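Aspartate aminotransferase (PDB 4H51) probably catalyses the reversible, pyridoxal 5'-phosphate-dependent transfer of the amino group from L-aspartate to 2-oxoglutarate, working as a homodimer. Local coordinates at residues R60-R65 and S331-R336; R68-L73 and H314-N319; D94-I99 and A274-L279. One frame throughout, in Å; residues are numbered along the deposited sequence. Where two conformers were deposited one is given.

Overall arrangement
The three contacts step from the dimer-facing loop of the subunit to its central sheet. Contact 1 sets the loop before helix 65-76 on the long helix 320-350; contact 2 sets that same helix 65-76 across helix 307-318, which directly precedes 320-350. Their centres are about 17 Å apart, and P63 CG meets R68 NH2 at 3.5 Å. Contact 3, where helix 90-101 crosses strand 274-280, has its centre about 17 Å from that of contact 2 and joins it through L317 CD2 and I99 CG2, 3.8 Å apart. Contacts 2 and 3 both border the loop between strands 258-262 and 274-280, which carries K265, the lysine joined to pyridoxal phosphate. Contacts 1 and 3 do not touch.

Contact 1: residues R60-R65 and S331-R336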
# COMPACT_ATOMS: atom_id res chain seq x y z
N ARG B 60 26.55 8.48 2.04
CA ARG B 60 26.00 7.14 1.95
C ARG B 60 24.59 7.07 2.53
O ARG B 60 24.25 7.85 3.49
CB ARG B 60 26.87 6.15 2.70
CG ARG B 60 28.30 6.00 2.17
CD ARG B 60 29.13 5.18 3.16
NE ARG B 60 29.13 5.79 4.51
CZ ARG B 60 29.92 5.40 5.52
NH1 ARG B 60 30.83 4.41 5.35
NH2 ARG B 60 29.86 6.02 6.69
N PRO B 61 23.77 6.15 1.99
CA PRO B 61 22.51 5.87 2.66
C PRO B 61 22.79 5.54 4.13
O PRO B 61 23.79 4.87 4.42
CB PRO B 61 22.01 4.62 1.92
CG PRO B 61 22.57 4.80 0.54
CD PRO B 61 23.96 5.25 0.83
N TYR B 62 21.90 5.97 5.03
CA TYR B 62 22.16 5.91 6.47
C TYR B 62 21.04 5.20 7.21
O TYR B 62 20.11 5.83 7.70
CB TYR B 62 22.36 7.35 7.02
CG TYR B 62 22.65 7.39 8.51
CD1 TYR B 62 23.82 6.89 9.01
CD2 TYR B 62 21.72 7.88 9.41
CE1 TYR B 62 24.09 6.91 10.37
CE2 TYR B 62 21.96 7.89 10.77
CZ TYR B 62 23.13 7.41 11.25
OH TYR B 62 23.38 7.39 12.61
N PRO B 63 21.09 3.86 7.28
CA PRO B 63 20.16 3.14 8.19
C PRO B 63 20.45 3.58 9.61
O PRO B 63 21.62 3.53 10.04
CB PRO B 63 20.56 1.68 7.99
CG PRO B 63 21.23 1.63 6.67
CD PRO B 63 21.94 2.93 6.52
N LEU B 64 19.44 4.06 10.33
CA LEU B 64 19.69 4.62 11.67
C LEU B 64 20.12 3.53 12.64
O LEU B 64 19.70 2.38 12.46
CB LEU B 64 18.48 5.36 12.23
CG LEU B 64 18.25 6.81 11.77
CD1 LEU B 64 18.04 6.97 10.27
CD2 LEU B 64 17.07 7.37 12.55
N ARG B 65 21.03 3.89 13.57
CA ARG B 65 21.50 2.95 14.59
C ARG B 65 20.32 2.39 15.38
O ARG B 65 20.25 1.20 15.60
CB ARG B 65 22.58 3.61 15.49
N SER B 331 18.26 14.51 15.82
CA SER B 331 18.83 15.83 16.07
C SER B 331 20.19 15.93 15.40
O SER B 331 20.53 16.96 14.86
CB SER B 331 18.98 16.10 17.57
OG SER B 331 19.37 17.45 17.77
N ALA B 332 20.99 14.87 15.47
CA ALA B 332 22.32 14.90 14.84
C ALA B 332 22.21 14.96 13.30
O ALA B 332 22.99 15.65 12.63
CB ALA B 332 23.17 13.69 15.31
N MET B 333 21.21 14.29 12.74
CA MET B 333 20.93 14.35 11.30
C MET B 333 20.57 15.78 10.85
O MET B 333 21.12 16.33 9.88
CB MET B 333 19.80 13.37 10.93
CG MET B 333 20.19 11.90 11.00
SD MET B 333 18.85 10.73 11.24
CE MET B 333 18.01 10.84 9.67
N ALA B 334 19.64 16.39 11.56
CA ALA B 334 19.28 17.77 11.31
C ALA B 334 20.47 18.72 11.39
O ALA B 334 20.60 19.63 10.55
CB ALA B 334 18.17 18.20 12.27
N GLU B 335 21.34 18.50 12.37
CA GLU B 335 22.50 19.35 12.54
C GLU B 335 23.47 19.17 11.35
O GLU B 335 24.05 20.15 10.89
CB GLU B 335 23.21 19.07 13.87
CG GLU B 335 24.61 19.62 14.04
CD GLU B 335 24.69 21.13 14.08
OE1 GLU B 335 23.66 21.81 14.33
OE2 GLU B 335 25.81 21.63 13.88
N ARG B 336 23.63 17.93 10.84
CA ARG B 336 24.54 17.72 9.70
C ARG B 336 24.04 18.47 8.48
O ARG B 336 24.82 19.02 7.70
CB ARG B 336 24.74 16.23 9.38
CG ARG B 336 25.97 15.94 8.52
CD ARG B 336 25.96 14.53 7.93
NE ARG B 336 25.11 14.49 6.74
CZ ARG B 336 25.41 15.02 5.55
NH1 ARG B 336 26.59 15.62 5.34
NH2 ARG B 336 24.53 14.93 4.55
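A Met-aromatic contact ties the loop that leads into helix 65-76 to the long helix 320-350, the element that in aspartate aminotransferases runs from the large domain into the small one. The sulfur of M333 comes to the edge of the Y62 ring, close to the ring plane: SD is 5.4 Å from the ring centroid along a line 76° off the ring normal, and its nearest ring atom is CE2, at 4.2 Å. The same sulfur rests against L64, whose CG, CD1 and CD2 all lie about 4.0 Å from M333 SD, so that the branch point and both methyls of the leucine press on it from one side. M333 reaches out from its helix on a nearly extended chi2, then bends at chi3 (69°). That bend brings the methyl CE over to L64, 3.9 Å from its CD1, the two chains crossing at a slant, while SD still faces the tyrosine.

L64 is the N-cap residue of helix 65-76, so the contact lies just where the helix begins. E329, one turn earlier on helix 320-350, adds a polar tie beside it: OE1 is hydrogen-bonded to the backbone N of R65 and, weakly, to Y62 OH. The prolines on either side of Y62 turn to the second subunit, P61 packing on its E82 and P63 on its Y81.

No hydrogen bond joins the two segments. The join rests on dispersion, with the polarisable sulfur set against a leucine fork and, next to it, a ring edge, whose slightly positive C-H groups probably suit the electron-rich sulfur.

Contact 2: residues R68-L73 and H314-N319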
# COMPACT_ATOMS: atom_id res chain seq x y z
N ARG B 68 18.59 -0.33 13.35
CA ARG B 68 19.36 -1.58 13.39
C ARG B 68 19.13 -2.31 14.68
O ARG B 68 18.92 -3.50 14.64
CB ARG B 68 20.86 -1.34 13.25
CG ARG B 68 21.28 -0.86 11.90
CD ARG B 68 20.93 -1.86 10.83
NE ARG B 68 21.75 -1.65 9.64
CZ ARG B 68 21.35 -1.88 8.39
NH1 ARG B 68 20.11 -2.31 8.12
NH2 ARG B 68 22.19 -1.68 7.39
N LYS B 69 19.09 -1.60 15.81
CA LYS B 69 18.79 -2.20 17.10
C LYS B 69 17.39 -2.79 17.15
O LYS B 69 17.17 -3.85 17.71
CB LYS B 69 18.85 -1.20 18.25
CG LYS B 69 20.22 -0.72 18.67
CD LYS B 69 20.15 -0.19 20.10
CE LYS B 69 21.48 0.39 20.53
NZ LYS B 69 21.31 1.03 21.85
N ALA B 70 16.43 -2.05 16.60
CA ALA B 70 15.04 -2.50 16.54
C ALA B 70 14.86 -3.74 15.65
O ALA B 70 14.00 -4.60 15.95
CB ALA B 70 14.13 -1.35 16.08
N GLU B 71 15.63 -3.87 14.56
CA GLU B 71 15.51 -5.08 13.75
C GLU B 71 15.88 -6.32 14.59
O GLU B 71 15.20 -7.35 14.53
CB GLU B 71 16.36 -5.03 12.46
CG GLU B 71 15.82 -4.17 11.31
CD GLU B 71 14.90 -4.91 10.32
OE1 GLU B 71 14.47 -6.04 10.62
OE2 GLU B 71 14.61 -4.37 9.21
N GLN B 72 16.93 -6.23 15.38
CA GLN B 72 17.33 -7.38 16.20
C GLN B 72 16.32 -7.72 17.28
O GLN B 72 16.05 -8.90 17.57
CB GLN B 72 18.70 -7.14 16.84
CG GLN B 72 19.31 -8.40 17.45
CD GLN B 72 19.49 -9.56 16.47
OE1 GLN B 72 20.20 -9.47 15.47
NE2 GLN B 72 18.86 -10.70 16.79
N LEU B 73 15.77 -6.69 17.91
CA LEU B 73 14.80 -6.90 18.97
C LEU B 73 13.54 -7.55 18.41
O LEU B 73 12.99 -8.46 19.03
CB LEU B 73 14.52 -5.59 19.72
CG LEU B 73 15.80 -5.08 20.42
CD1 LEU B 73 15.51 -3.71 21.02
CD2 LEU B 73 16.37 -6.09 21.44
N HIS B 314 7.09 1.27 16.00
CA HIS B 314 6.50 1.11 17.32
C HIS B 314 7.52 0.84 18.42
O HIS B 314 7.46 1.45 19.52
CB HIS B 314 5.46 -0.00 17.35
CG HIS B 314 4.93 -0.22 18.74
ND1 HIS B 314 5.27 -1.29 19.48
CD2 HIS B 314 4.20 0.62 19.57
CE1 HIS B 314 4.71 -1.19 20.70
NE2 HIS B 314 4.04 -0.01 20.76
N LEU B 315 8.44 -0.08 18.14
CA LEU B 315 9.50 -0.41 19.10
C LEU B 315 10.33 0.80 19.46
O LEU B 315 10.62 1.03 20.67
CB LEU B 315 10.42 -1.55 18.60
CG LEU B 315 10.01 -3.01 18.79
CD1 LEU B 315 11.18 -3.88 18.28
CD2 LEU B 315 9.74 -3.40 20.26
N ILE B 316 10.68 1.60 18.45
CA ILE B 316 11.52 2.78 18.64
C ILE B 316 10.76 3.89 19.41
O ILE B 316 11.32 4.57 20.24
CB ILE B 316 12.03 3.31 17.27
CG1 ILE B 316 13.03 2.28 16.65
CG2 ILE B 316 12.59 4.75 17.42
CD1 ILE B 316 13.31 2.45 15.17
N LEU B 317 9.48 4.06 19.12
CA LEU B 317 8.65 5.05 19.80
C LEU B 317 8.33 4.68 21.25
O LEU B 317 8.28 5.57 22.11
CB LEU B 317 7.34 5.23 19.04
CG LEU B 317 7.48 5.88 17.68
CD1 LEU B 317 6.11 6.04 16.98
CD2 LEU B 317 8.16 7.24 17.74
N SER B 318 8.10 3.41 21.52
CA SER B 318 7.55 2.98 22.82
C SER B 318 8.63 2.62 23.81
O SER B 318 8.43 2.77 25.00
CB SER B 318 6.64 1.80 22.64
OG SER B 318 7.32 0.73 22.04
N ASN B 319 9.75 2.09 23.31
CA ASN B 319 10.87 1.68 24.19
C ASN B 319 11.66 2.91 24.66
O ASN B 319 12.14 3.72 23.89
CB ASN B 319 11.75 0.69 23.48
CG ASN B 319 12.90 0.21 24.33
OD1 ASN B 319 13.96 0.83 24.34
ND2 ASN B 319 12.71 -0.93 25.02
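Two helices of the large domain cross steeply here, with apolar side chains at the join and no hydrogen bond across it: helix 65-76 lies over helix 307-318, the axes of the two segments 9.8 Å apart at closest and 110° between their directions. A70 sits at the crossing, its CA 6.5 Å from the CA of L315. Its CB presses on the flank of I316, 3.8 Å from CG1 and slightly farther from CD1; with CG1 anti to the carbonyl carbon (chi1 -67°), the isoleucine's longer branch runs out to reach it. L315 sends a single methyl, CD1, against the other helix. That methyl lies 3.7 Å from A70 O and 4.0 Å from L73 CB, so it touches backbone and side chain together.

The second helix ends right beside this contact. S318 OG bonds back to H314 O at 2.6 Å, reaching it from the face of the carbonyl plane opposite to the helical bond of S318 N at 2.9 Å. Gripped twice, this oxygen holds the serine hydroxyl over one face of the H314 ring, toward its rim. N319 then leaves the helix and serves as the N-cap of helix 320-350, its OD1 accepting from L322 N.

R68 turns from the crossing toward the second subunit, where it bonds to L79 O of that chain. The arrangement belongs to the large domain of fold type I aminotransferases, in which a helix of the dimer interface lies across the short helix that turns, through a capped corner, into the long interdomain helix.

Contact 3: residues D94-I99 and A274-L279; sequences DEAVKI and AGTLSL
The hydroxyl OG1 of T276 is hydrogen-bonded to OE1 of Q261, while NE2 of the same glutamine bonds to A96 O, so one amide from the neighbouring strand 258-262 links the strand 274-280 to the helix 90-101 lying over it. Where the two segments meet directly, the contact is carbon on carbon. A96 CB points at the sheet and meets the methyl of T276, with CG2 3.7 Å away. The threonine divides its work: at a chi1 of 70°, OG1 sits between the backbone N and the carbonyl carbon and turns to Q261, leaving CG2, anti to the carbonyl carbon, to meet the alanine.

One residue along the helix, V97 sends CG1 down beside the strand, where it reaches S278 CB at 4.0 Å and lies 4.2 Å from T276 OG1, touching both strand residues that face the helix. It also packs on A112 of strand 110-116, so the valine spans two strands. The helix runs across the strand at 72°, the axes of the two segments 9.0 Å apart. Because side chains alternate along a strand, T276 and S278 both face the helix and meet A96 and V97. The small side chains of A96, T276 and S278 let the helix come down close to the sheet, and all four touching residues are buried.

L277, between the two, points away to the other face of the sheet. Strand 274-280 runs antiparallel to both its neighbours, 110-116 and 258-262, in an otherwise largely parallel sheet. This reversed strand in the seven-stranded core of the sheet, next to edge strand 110-116 and with helices packed on the sheet, is the hallmark of the large domain of fold type I pyridoxal phosphate enzymes.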
# COMPACT_ATOMS: atom_id res chain seq x y z
N ASP B 94 -1.14 4.44 17.76
CA ASP B 94 -1.26 5.23 19.01
C ASP B 94 0.01 6.00 19.33
O ASP B 94 -0.05 7.21 19.62
CB ASP B 94 -1.65 4.35 20.19
CG ASP B 94 -3.06 3.77 20.04
OD1 ASP B 94 -3.80 4.18 19.14
OD2 ASP B 94 -3.41 2.88 20.81
N GLU B 95 1.15 5.33 19.24
CA GLU B 95 2.43 6.00 19.50
C GLU B 95 2.75 7.04 18.44
O GLU B 95 3.32 8.13 18.77
CB GLU B 95 3.59 5.01 19.61
CG GLU B 95 3.59 4.06 20.79
CD GLU B 95 3.75 4.71 22.15
OE1 GLU B 95 4.13 5.90 22.25
OE2 GLU B 95 3.53 3.97 23.13
N ALA B 96 2.40 6.75 17.18
CA ALA B 96 2.72 7.63 16.09
C ALA B 96 1.94 8.94 16.24
O ALA B 96 2.50 10.01 16.11
CB ALA B 96 2.39 6.97 14.73
N VAL B 97 0.66 8.87 16.58
CA VAL B 97 -0.12 10.12 16.65
C VAL B 97 0.32 10.95 17.86
O VAL B 97 0.24 12.19 17.82
CB VAL B 97 -1.68 9.92 16.61
CG1 VAL B 97 -2.11 9.23 15.29
CG2 VAL B 97 -2.18 9.22 17.83
N LYS B 98 0.80 10.27 18.91
CA LYS B 98 1.36 10.94 20.08
C LYS B 98 2.52 11.84 19.74
O LYS B 98 2.66 12.90 20.35
CB LYS B 98 1.89 9.95 21.11
CG LYS B 98 0.90 9.58 22.18
CD LYS B 98 1.45 8.67 23.26
CE LYS B 98 0.33 7.72 23.70
NZ LYS B 98 0.60 6.94 24.95
N ILE B 99 3.38 11.46 18.81
CA ILE B 99 4.54 12.32 18.54
C ILE B 99 4.11 13.61 17.89
O ILE B 99 4.77 14.61 17.97
CB ILE B 99 5.67 11.64 17.73
CG1 ILE B 99 5.32 11.53 16.26
CG2 ILE B 99 6.05 10.31 18.38
CD1 ILE B 99 6.54 11.40 15.34
N ALA B 274 5.82 3.27 6.32
CA ALA B 274 5.10 3.37 7.61
C ALA B 274 4.58 4.79 7.78
O ALA B 274 5.36 5.76 7.83
CB ALA B 274 6.02 3.01 8.78
N GLY B 275 3.26 4.91 7.89
CA GLY B 275 2.61 6.21 8.01
C GLY B 275 1.29 6.09 8.76
O GLY B 275 0.82 4.98 9.03
N THR B 276 0.68 7.24 9.06
CA THR B 276 -0.68 7.25 9.54
C THR B 276 -1.51 8.36 8.90
O THR B 276 -0.99 9.39 8.44
CB THR B 276 -0.79 7.45 11.08
OG1 THR B 276 -0.41 8.79 11.45
CG2 THR B 276 0.08 6.42 11.87
N LEU B 277 -2.83 8.17 8.97
CA LEU B 277 -3.79 9.24 8.68
C LEU B 277 -4.66 9.41 9.90
O LEU B 277 -5.17 8.42 10.45
CB LEU B 277 -4.69 8.88 7.46
CG LEU B 277 -5.81 9.89 7.17
CD1 LEU B 277 -5.30 11.20 6.54
CD2 LEU B 277 -6.81 9.21 6.24
N SER B 278 -4.83 10.65 10.34
CA SER B 278 -5.56 10.93 11.55
C SER B 278 -6.47 12.18 11.36
O SER B 278 -6.15 13.10 10.61
CB SER B 278 -4.60 11.09 12.73
OG SER B 278 -3.84 12.23 12.62
N LEU B 279 -7.61 12.14 12.04
CA LEU B 279 -8.56 13.23 12.11
C LEU B 279 -8.89 13.52 13.57
O LEU B 279 -9.23 12.62 14.33
CB LEU B 279 -9.88 12.86 11.43
CG LEU B 279 -11.02 13.90 11.40
CD1 LEU B 279 -10.65 15.16 10.64
CD2 LEU B 279 -12.28 13.32 10.80